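Local coordinates for protein AxyAgu115A (Amphibacillus xylanus NBRC 15112, PDB 6NPS) that probably acts as a family GH115 alpha-glucuronidase, removing glucuronic acid side groups from arabinoglucuronoxylan in coordination with alpha-arabinofuranosidases, at residues L687-L693 with T769-V775; W722-A727 with T741-D747; H531-H536 with D671-L675. The protein carries 3 engineered substitutions. One frame throughout, in Å; residues are numbered along the deposited sequence.

Interaction 1 of 3, residues L687-L693 with T769-V775; sequences LPLVDFL and TIVVPVV
A chi1 of -58° sets the ring of Phe692 beside its own backbone N and carries CD2 to 3.6 Å from Val772 CG1, while Phe692 CB rests on Val774 CG2. Leu693 turns about its first torsion in much the same way (chi1 -73°). Its CB starts away from strand 769-775, but Leu693 CD2 swings back to 3.8 Å from Pro773 CB and also meets Val775 CG2, the leucine and valine side chains crossing at about a right angle. Farther back, Leu689 CB sits against Ile770 CG2 at 3.7 Å.

The backbones begin as a parallel pair. Leu687 N donates to Thr769 O, Val771 N to Leu687 O and Leu689 N to Val771 O. Pro773 then has no N-H to offer, and its CD lies 3.3 Å from Leu689 O. A water fills in: it donates to Leu689 O and to Pro773 O and accepts from Phe692 N at 2.8 Å, so three bonds fix it between the strand and the 3-10 turn. Direct pairing resumes where Val775 N donates to Phe692 O at 3.1 Å, an oxygen also bound by Arg748.

Strand 686-688 forms one border of its sheet, and strand 766-775 lies between it and strand 754-763. Phe692 and Val774 project to strand 739-746 of the facing sheet, and Leu689 and Ile770 to strand 700-706, within a beta sandwich.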
loop_
_atom_site.group_PDB
_atom_site.type_symbol
_atom_site.label_atom_id
_atom_site.label_comp_id
_atom_site.label_asym_id
_atom_site.label_seq_id
_atom_site.Cartn_x
_atom_site.Cartn_y
_atom_site.Cartn_z
ATOM N N LEU A 687 -21.859 0.979 -14.473
ATOM C CA LEU A 687 -20.743 1.909 -14.625
ATOM C C LEU A 687 -21.095 3.037 -15.598
ATOM O O LEU A 687 -21.633 2.778 -16.690
ATOM C CB LEU A 687 -19.502 1.187 -15.146
ATOM C CG LEU A 687 -18.986 -0.014 -14.339
ATOM C CD1 LEU A 687 -17.803 -0.646 -15.090
ATOM C CD2 LEU A 687 -18.583 0.344 -12.881
ATOM N N PRO A 688 -20.796 4.288 -15.248
ATOM C CA PRO A 688 -20.990 5.392 -16.203
ATOM C C PRO A 688 -19.797 5.634 -17.117
ATOM O O PRO A 688 -18.639 5.648 -16.698
ATOM C CB PRO A 688 -21.209 6.607 -15.289
ATOM C CG PRO A 688 -20.401 6.283 -14.052
ATOM C CD PRO A 688 -20.568 4.770 -13.873
ATOM N N LEU A 689 -20.085 5.860 -18.395
ATOM C CA LEU A 689 -19.058 6.196 -19.367
ATOM C C LEU A 689 -19.443 7.569 -19.890
ATOM O O LEU A 689 -20.445 7.703 -20.611
ATOM C CB LEU A 689 -19.008 5.158 -20.484
ATOM C CG LEU A 689 -17.955 5.364 -21.553
ATOM C CD1 LEU A 689 -17.620 4.018 -22.173
ATOM C CD2 LEU A 689 -18.509 6.300 -22.606
ATOM N N VAL A 690 -18.664 8.594 -19.547
ATOM C CA VAL A 690 -19.176 9.952 -19.685
ATOM C C VAL A 690 -18.533 10.723 -20.841
ATOM O O VAL A 690 -18.780 11.920 -20.981
ATOM C CB VAL A 690 -19.042 10.720 -18.361
ATOM C CG1 VAL A 690 -19.822 9.991 -17.273
ATOM C CG2 VAL A 690 -17.563 10.925 -17.980
ATOM N N ASP A 691 -17.746 10.062 -21.695
ATOM C CA ASP A 691 -16.984 10.781 -22.719
ATOM C C ASP A 691 -17.888 11.592 -23.653
ATOM O O ASP A 691 -17.491 12.671 -24.123
ATOM C CB ASP A 691 -16.145 9.801 -23.536
ATOM C CG ASP A 691 -15.216 8.932 -22.661
ATOM O OD1 ASP A 691 -15.726 8.153 -21.815
ATOM O OD2 ASP A 691 -13.979 9.009 -22.850
ATOM N N PHE A 692 -19.103 11.087 -23.961
ATOM C CA PHE A 692 -19.947 11.774 -24.948
ATOM C C PHE A 692 -20.729 12.918 -24.335
ATOM O O PHE A 692 -21.513 13.553 -25.041
ATOM C CB PHE A 692 -20.910 10.781 -25.631
ATOM C CG PHE A 692 -20.189 9.654 -26.323
ATOM C CD1 PHE A 692 -19.627 9.837 -27.579
ATOM C CD2 PHE A 692 -20.021 8.421 -25.689
ATOM C CE1 PHE A 692 -18.932 8.791 -28.215
ATOM C CE2 PHE A 692 -19.320 7.392 -26.302
ATOM C CZ PHE A 692 -18.778 7.573 -27.563
ATOM N N LEU A 693 -20.507 13.215 -23.047
ATOM C CA LEU A 693 -21.048 14.429 -22.454
ATOM C C LEU A 693 -20.407 15.690 -23.030
ATOM O O LEU A 693 -20.927 16.787 -22.809
ATOM C CB LEU A 693 -20.874 14.368 -20.929
ATOM C CG LEU A 693 -21.811 13.387 -20.200
ATOM C CD1 LEU A 693 -21.588 13.403 -18.712
ATOM C CD2 LEU A 693 -23.317 13.658 -20.501
ATOM N N THR A 769 -23.567 -3.355 -16.733
ATOM C CA THR A 769 -24.250 -2.363 -17.554
ATOM C C THR A 769 -23.406 -1.095 -17.600
ATOM O O THR A 769 -22.921 -0.626 -16.562
ATOM C CB THR A 769 -25.633 -2.124 -16.967
ATOM O OG1 THR A 769 -26.275 -3.398 -16.890
ATOM C CG2 THR A 769 -26.465 -1.200 -17.808
ATOM N N ILE A 770 -23.148 -0.592 -18.800
ATOM C CA ILE A 770 -22.406 0.650 -18.976
ATOM C C ILE A 770 -23.393 1.718 -19.419
ATOM O O ILE A 770 -24.078 1.558 -20.449
ATOM C CB ILE A 770 -21.265 0.475 -19.984
ATOM C CG1 ILE A 770 -20.289 -0.576 -19.476
ATOM C CG2 ILE A 770 -20.571 1.813 -20.283
ATOM C CD1 ILE A 770 -19.091 -0.740 -20.363
ATOM N N VAL A 771 -23.540 2.776 -18.616
ATOM C CA VAL A 771 -24.514 3.818 -18.930
ATOM C C VAL A 771 -23.817 4.903 -19.728
ATOM O O VAL A 771 -22.757 5.392 -19.324
ATOM C CB VAL A 771 -25.161 4.399 -17.669
ATOM C CG1 VAL A 771 -26.190 5.496 -18.088
ATOM C CG2 VAL A 771 -25.865 3.269 -16.893
ATOM N N VAL A 772 -24.405 5.273 -20.865
ATOM C CA VAL A 772 -23.748 6.187 -21.793
ATOM C C VAL A 772 -24.644 7.405 -21.987
ATOM O O VAL A 772 -25.491 7.421 -22.888
ATOM C CB VAL A 772 -23.424 5.488 -23.123
ATOM C CG1 VAL A 772 -22.617 6.424 -24.080
ATOM C CG2 VAL A 772 -22.650 4.178 -22.860
ATOM N N PRO A 773 -24.484 8.452 -21.182
ATOM C CA PRO A 773 -25.226 9.693 -21.425
ATOM C C PRO A 773 -24.514 10.542 -22.472
ATOM O O PRO A 773 -23.288 10.552 -22.576
ATOM C CB PRO A 773 -25.221 10.368 -20.047
ATOM C CG PRO A 773 -23.877 9.943 -19.460
ATOM C CD PRO A 773 -23.603 8.535 -19.987
ATOM N N VAL A 774 -25.297 11.267 -23.256
ATOM C CA VAL A 774 -24.775 11.997 -24.404
ATOM C C VAL A 774 -25.296 13.425 -24.363
ATOM O O VAL A 774 -26.482 13.644 -24.119
ATOM C CB VAL A 774 -25.181 11.322 -25.742
ATOM C CG1 VAL A 774 -24.669 12.168 -26.924
ATOM C CG2 VAL A 774 -24.605 9.914 -25.826
ATOM N N VAL A 775 -24.422 14.390 -24.631
ATOM C CA VAL A 775 -24.821 15.767 -24.906
ATOM C C VAL A 775 -24.562 16.036 -26.390
ATOM O O VAL A 775 -23.458 15.797 -26.898
ATOM C CB VAL A 775 -24.071 16.762 -23.999
ATOM C CG1 VAL A 775 -24.238 18.191 -24.515
ATOM C CG2 VAL A 775 -24.555 16.634 -22.533
HETATM O O HOH W 1 -20.902 9.436 -22.539
#

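Interaction 2 of 3, residues W722-A727 with T741-D747; sequences WLSCSA and TIHVFVD
Leu723 and Val744 meet through single methyl groups, CD1 of the leucine 3.6 Å from CG1 of the valine, on the close-packed face of an antiparallel pair of strands. Cys725 CB lies 3.5 Å from Ile742 CG2, and Ala727 CB touches the far end of the same isoleucine, at CD1. At the other end of this face Trp722 and Val746 run side by side and point the same way, with Trp722 CE3 3.8 Å from Val746 CG1. A chi1 of 50° wedges the indole between its own backbone N and carbonyl carbon, and one ring face is laid over Leu723 CB.

The opposite face is looser and wetter. Ser724 and Phe745 form the hydrogen-bonded pair at its middle, Ser724 N donating to Phe745 O and Phe745 N to Ser724 O. Ser724 OG lies in the ring plane at the edge of Phe745, 3.7 Å from CD2, a contact without a hydrogen bond. One water donates to both Trp722 O and Phe745 O and also reaches Ser724 OG, spanning the strands near the point where Asp747 N bonds to Trp722 O.

Beyond Cys725 the ladder ends irregularly. Ser726 N gives His743 O a bent bond of 138°, and the serine side chain takes over as acceptor: His743 N donates to Ser726 OG at 2.7 Å. A second water links that hydroxyl to Thr741 O. Phe745, His743 and Ser726 are all exposed here.

Strand 723-725 is outermost in its sheet, and strand 739-746 separates it from strand 700-706. The packed face turns to the partner sheet, where Leu723, Cys725 and Val744 all touch Ile759 of strand 754-763 and Leu723 also meets Val772 of strand 766-775.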
loop_
_atom_site.group_PDB
_atom_site.type_symbol
_atom_site.label_atom_id
_atom_site.label_comp_id
_atom_site.label_asym_id
_atom_site.label_seq_id
_atom_site.Cartn_x
_atom_site.Cartn_y
_atom_site.Cartn_z
ATOM N N TRP A 722 -28.798 4.231 -32.090
ATOM C CA TRP A 722 -27.671 5.160 -32.267
ATOM C C TRP A 722 -26.382 4.775 -31.522
ATOM O O TRP A 722 -25.358 5.472 -31.695
ATOM C CB TRP A 722 -28.065 6.572 -31.822
ATOM C CG TRP A 722 -28.698 6.638 -30.475
ATOM C CD1 TRP A 722 -30.036 6.526 -30.195
ATOM C CD2 TRP A 722 -28.041 6.841 -29.215
ATOM N NE1 TRP A 722 -30.240 6.648 -28.832
ATOM C CE2 TRP A 722 -29.035 6.849 -28.218
ATOM C CE3 TRP A 722 -26.706 7.033 -28.832
ATOM C CZ2 TRP A 722 -28.732 7.021 -26.853
ATOM C CZ3 TRP A 722 -26.414 7.210 -27.483
ATOM C CH2 TRP A 722 -27.428 7.203 -26.515
ATOM N N LEU A 723 -26.391 3.726 -30.695
ATOM C CA LEU A 723 -25.257 3.395 -29.825
ATOM C C LEU A 723 -24.730 2.017 -30.204
ATOM O O LEU A 723 -25.493 1.044 -30.233
ATOM C CB LEU A 723 -25.674 3.416 -28.347
ATOM C CG LEU A 723 -24.669 2.989 -27.251
ATOM C CD1 LEU A 723 -23.507 3.939 -27.196
ATOM C CD2 LEU A 723 -25.385 2.936 -25.876
ATOM N N SER A 724 -23.452 1.925 -30.536
ATOM C CA SER A 724 -22.936 0.627 -30.946
ATOM C C SER A 724 -21.502 0.481 -30.466
ATOM O O SER A 724 -20.872 1.446 -30.019
ATOM C CB SER A 724 -23.036 0.457 -32.466
ATOM O OG SER A 724 -22.144 1.360 -33.081
ATOM N N CYS A 725 -20.981 -0.745 -30.566
ATOM C CA CYS A 725 -19.617 -1.055 -30.152
ATOM C C CYS A 725 -18.867 -1.797 -31.243
ATOM O O CYS A 725 -19.462 -2.353 -32.166
ATOM C CB CYS A 725 -19.567 -1.875 -28.859
ATOM S SG CYS A 725 -20.602 -1.321 -27.526
ATOM N N SER A 726 -17.539 -1.850 -31.082
ATOM C CA SER A 726 -16.688 -2.503 -32.069
ATOM C C SER A 726 -16.835 -4.019 -32.077
ATOM O O SER A 726 -16.326 -4.661 -33.001
ATOM C CB SER A 726 -15.209 -2.114 -31.859
ATOM O OG SER A 726 -14.761 -2.198 -30.499
ATOM N N ALA A 727 -17.545 -4.607 -31.115
ATOM C CA ALA A 727 -17.612 -6.053 -31.021
ATOM C C ALA A 727 -18.968 -6.423 -30.462
ATOM O O ALA A 727 -19.589 -5.636 -29.746
ATOM C CB ALA A 727 -16.486 -6.622 -30.134
ATOM N N THR A 741 -10.010 -4.246 -25.894
ATOM C CA THR A 741 -10.544 -2.893 -25.795
ATOM C C THR A 741 -11.739 -2.750 -26.730
ATOM O O THR A 741 -11.630 -3.044 -27.924
ATOM C CB THR A 741 -9.463 -1.876 -26.138
ATOM O OG1 THR A 741 -8.433 -1.925 -25.143
ATOM C CG2 THR A 741 -10.054 -0.463 -26.217
ATOM N N ILE A 742 -12.886 -2.347 -26.192
ATOM C CA ILE A 742 -14.104 -2.210 -26.985
ATOM C C ILE A 742 -14.305 -0.726 -27.245
ATOM O O ILE A 742 -14.334 0.077 -26.299
ATOM C CB ILE A 742 -15.327 -2.820 -26.269
ATOM C CG1 ILE A 742 -15.030 -4.248 -25.739
ATOM C CG2 ILE A 742 -16.601 -2.751 -27.186
ATOM C CD1 ILE A 742 -14.660 -5.282 -26.783
ATOM N N HIS A 743 -14.413 -0.347 -28.519
ATOM C CA HIS A 743 -14.715 1.033 -28.859
ATOM C C HIS A 743 -16.214 1.250 -28.926
ATOM O O HIS A 743 -16.964 0.411 -29.440
ATOM C CB HIS A 743 -14.037 1.415 -30.176
ATOM C CG HIS A 743 -12.587 1.076 -30.165
ATOM N ND1 HIS A 743 -11.648 1.874 -29.550
ATOM C CD2 HIS A 743 -11.930 -0.028 -30.588
ATOM C CE1 HIS A 743 -10.465 1.296 -29.636
ATOM N NE2 HIS A 743 -10.607 0.147 -30.274
ATOM N N VAL A 744 -16.645 2.400 -28.423
ATOM C CA VAL A 744 -18.055 2.761 -28.372
ATOM C C VAL A 744 -18.295 3.890 -29.372
ATOM O O VAL A 744 -17.509 4.838 -29.433
ATOM C CB VAL A 744 -18.468 3.205 -26.958
ATOM C CG1 VAL A 744 -19.953 3.492 -26.921
ATOM C CG2 VAL A 744 -18.142 2.104 -25.939
ATOM N N PHE A 745 -19.407 3.815 -30.106
ATOM C CA PHE A 745 -19.740 4.771 -31.172
ATOM C C PHE A 745 -21.132 5.331 -30.937
ATOM O O PHE A 745 -22.080 4.569 -30.705
ATOM C CB PHE A 745 -19.692 4.134 -32.571
ATOM C CG PHE A 745 -18.436 3.371 -32.833
ATOM C CD1 PHE A 745 -17.222 4.035 -32.928
ATOM C CD2 PHE A 745 -18.456 1.983 -32.955
ATOM C CE1 PHE A 745 -16.046 3.339 -33.156
ATOM C CE2 PHE A 745 -17.272 1.281 -33.188
ATOM C CZ PHE A 745 -16.070 1.964 -33.277
ATOM N N VAL A 746 -21.256 6.657 -31.025
ATOM C CA VAL A 746 -22.544 7.337 -30.936
ATOM C C VAL A 746 -22.844 7.986 -32.283
ATOM O O VAL A 746 -22.055 8.802 -32.777
ATOM C CB VAL A 746 -22.540 8.381 -29.809
ATOM C CG1 VAL A 746 -23.776 9.264 -29.893
ATOM C CG2 VAL A 746 -22.499 7.673 -28.454
ATOM N N ASP A 747 -23.983 7.645 -32.868
ATOM C CA ASP A 747 -24.418 8.316 -34.088
ATOM C C ASP A 747 -25.135 9.595 -33.694
ATOM O O ASP A 747 -26.289 9.567 -33.274
ATOM C CB ASP A 747 -25.323 7.412 -34.908
ATOM C CG ASP A 747 -25.680 8.029 -36.258
ATOM O OD1 ASP A 747 -25.095 9.088 -36.618
ATOM O OD2 ASP A 747 -26.530 7.435 -36.956
HETATM O O HOH W 2 -23.519 4.084 -33.194
HETATM O O HOH W 3 -12.872 -4.096 -30.358
#

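Interaction 3 of 3, residues H531-H536 with D671-L675; sequences HPVNYH and DGTEL
His536 lies with one ring face over Gly672, whose CA is 3.7 Å from the ring centroid and 17° off the ring normal, a CH-pi contact. Gly672 also supplies the direct hydrogen bond between the two loops: Tyr535 N donates to Gly672 O at 3.0 Å, from a position tilted 33° out of the carbonyl plane. Next along, Val533 CG2 comes to 3.3 Å from Thr673 O. Val533 CG2 occupies the place between the backbone N and the carbonyl carbon, with CG1 beside the N. Glu674 OE2 approaches the edge of His531 in the ring plane, 3.5 Å from NE2, with the carboxylate turned 82° from the ring. The two are joined through a water that binds NE2 and donates to OE2.

Water makes other links too. One donates to Asn534 OD1 and accepts from Glu674 N; another connects His536 NE2 with Asp671 O.

Behind these groups, His531 is held by its own loop. Its ND1 accepts from both Val533 N and Asn534 N, and its ring lies between Asn534 ND2, 3.2 Å above the centre, and Pro532 CD on the other face. Asn534 ND2 bonds to Asn955 O and Tyr535 OH to Ala954 O, tying the loop to another near the C-terminal end of the chain. Asp671 is anchored by Ser701 and Thr703.

This is a loop-to-loop junction. His536 occupies the N-cap position of helix 537-558, whereas 671-675 joins strands 666-670 and 676-677 and is shaped by an ST turn in which Thr673 OG1 accepts from Leu675 N.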
loop_
_atom_site.group_PDB
_atom_site.type_symbol
_atom_site.label_atom_id
_atom_site.label_comp_id
_atom_site.label_asym_id
_atom_site.label_seq_id
_atom_site.Cartn_x
_atom_site.Cartn_y
_atom_site.Cartn_z
ATOM N N HIS A 531 -1.172 9.261 -11.997
ATOM C CA HIS A 531 -2.162 8.256 -11.651
ATOM C C HIS A 531 -2.138 7.153 -12.704
ATOM O O HIS A 531 -2.008 7.436 -13.893
ATOM C CB HIS A 531 -3.558 8.871 -11.558
ATOM C CG HIS A 531 -4.518 8.004 -10.810
ATOM N ND1 HIS A 531 -5.222 6.998 -11.426
ATOM C CD2 HIS A 531 -4.811 7.921 -9.491
ATOM C CE1 HIS A 531 -5.945 6.353 -10.524
ATOM N NE2 HIS A 531 -5.719 6.896 -9.343
ATOM N N PRO A 532 -2.260 5.891 -12.302
ATOM C CA PRO A 532 -2.193 4.793 -13.282
ATOM C C PRO A 532 -3.285 4.856 -14.353
ATOM O O PRO A 532 -3.035 4.401 -15.476
ATOM C CB PRO A 532 -2.352 3.527 -12.417
ATOM C CG PRO A 532 -2.079 3.942 -11.088
ATOM C CD PRO A 532 -2.435 5.404 -10.940
ATOM N N VAL A 533 -4.485 5.386 -14.053
ATOM C CA VAL A 533 -5.576 5.387 -15.040
ATOM C C VAL A 533 -6.243 6.760 -15.268
ATOM O O VAL A 533 -6.680 7.048 -16.390
ATOM C CB VAL A 533 -6.675 4.345 -14.693
ATOM C CG1 VAL A 533 -6.155 2.900 -14.769
ATOM C CG2 VAL A 533 -7.355 4.608 -13.330
ATOM N N ASN A 534 -6.363 7.609 -14.238
ATOM C CA ASN A 534 -7.266 8.768 -14.338
ATOM C C ASN A 534 -6.814 9.750 -15.411
ATOM O O ASN A 534 -5.617 10.052 -15.521
ATOM C CB ASN A 534 -7.339 9.500 -12.998
ATOM C CG ASN A 534 -8.137 8.748 -11.967
ATOM O OD1 ASN A 534 -9.039 7.952 -12.303
ATOM N ND2 ASN A 534 -7.862 9.021 -10.713
ATOM N N TYR A 535 -7.788 10.220 -16.221
ATOM C CA TYR A 535 -7.652 11.193 -17.315
ATOM C C TYR A 535 -6.697 10.719 -18.397
ATOM O O TYR A 535 -6.221 11.523 -19.183
ATOM C CB TYR A 535 -7.225 12.602 -16.805
ATOM C CG TYR A 535 -8.055 13.082 -15.637
ATOM C CD1 TYR A 535 -9.387 13.491 -15.816
ATOM C CD2 TYR A 535 -7.539 13.088 -14.352
ATOM C CE1 TYR A 535 -10.181 13.908 -14.721
ATOM C CE2 TYR A 535 -8.292 13.510 -13.278
ATOM C CZ TYR A 535 -9.607 13.910 -13.465
ATOM O OH TYR A 535 -10.333 14.319 -12.375
ATOM N N HIS A 536 -6.344 9.433 -18.435
ATOM C CA HIS A 536 -5.374 8.925 -19.417
ATOM C C HIS A 536 -3.995 9.574 -19.264
ATOM O O HIS A 536 -3.226 9.598 -20.237
ATOM C CB HIS A 536 -5.832 9.121 -20.875
ATOM C CG HIS A 536 -7.240 8.663 -21.146
ATOM N ND1 HIS A 536 -7.544 7.361 -21.482
ATOM C CD2 HIS A 536 -8.417 9.343 -21.155
ATOM C CE1 HIS A 536 -8.851 7.255 -21.673
ATOM N NE2 HIS A 536 -9.405 8.443 -21.482
ATOM N N ASP A 671 -12.283 3.113 -19.661
ATOM C CA ASP A 671 -10.932 3.635 -19.859
ATOM C C ASP A 671 -10.851 5.078 -19.356
ATOM O O ASP A 671 -11.811 5.842 -19.461
ATOM C CB ASP A 671 -10.541 3.532 -21.331
ATOM C CG ASP A 671 -10.467 2.074 -21.816
ATOM O OD1 ASP A 671 -10.665 1.142 -21.004
ATOM O OD2 ASP A 671 -10.234 1.860 -23.026
ATOM N N GLY A 672 -9.708 5.438 -18.767
ATOM C CA GLY A 672 -9.502 6.768 -18.235
ATOM C C GLY A 672 -10.028 7.012 -16.835
ATOM O O GLY A 672 -9.968 8.160 -16.370
ATOM N N THR A 673 -10.553 5.986 -16.150
ATOM C CA THR A 673 -11.169 6.105 -14.819
ATOM C C THR A 673 -10.852 4.860 -13.994
ATOM O O THR A 673 -10.342 3.859 -14.511
ATOM C CB THR A 673 -12.713 6.209 -14.888
ATOM O OG1 THR A 673 -13.240 4.906 -15.159
ATOM C CG2 THR A 673 -13.215 7.173 -16.008
ATOM N N GLU A 674 -11.225 4.886 -12.713
ATOM C CA GLU A 674 -11.118 3.715 -11.850
ATOM C C GLU A 674 -12.386 2.880 -11.820
ATOM O O GLU A 674 -12.466 1.932 -11.032
ATOM C CB GLU A 674 -10.795 4.140 -10.407
ATOM C CG GLU A 674 -9.483 4.918 -10.324
ATOM C CD GLU A 674 -9.138 5.392 -8.913
ATOM O OE1 GLU A 674 -9.684 6.422 -8.447
ATOM O OE2 GLU A 674 -8.295 4.731 -8.279
ATOM N N LEU A 675 -13.379 3.223 -12.622
ATOM C CA LEU A 675 -14.655 2.517 -12.588
ATOM C C LEU A 675 -14.500 1.119 -13.166
ATOM O O LEU A 675 -14.056 0.964 -14.296
ATOM C CB LEU A 675 -15.701 3.295 -13.388
ATOM C CG LEU A 675 -16.061 4.679 -12.835
ATOM C CD1 LEU A 675 -16.705 5.493 -13.939
ATOM C CD2 LEU A 675 -16.984 4.536 -11.644
HETATM O O HOH W 4 -6.826 7.094 -6.884
HETATM O O HOH W 5 -11.510 7.554 -11.808
HETATM O O HOH W 6 -10.846 10.037 -14.295
HETATM O O HOH W 7 -12.006 8.739 -19.782
#

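Overall arrangement
Along the chain, interaction 3 closes first; the two segments of interaction 2 then fall, in sequence, between those of interaction 1. Interactions 1 and 2 have centres about 12 Å apart and belong to the two facing sheets of one beta sandwich, where Phe692 and Val774 meet Val744, Val746 and Trp722. The centre of interaction 3 lies about 15 Å from that of interaction 1 and about 19 Å from that of interaction 2. Leu675 packs on Leu687 and Pro688, and Asp671 on Thr741, linking that junction to both strand pairs. Interactions 1 and 2 thus pair edge strands in the two sheets, and interaction 3 is where the sandwich meets the loop before helix 537-558.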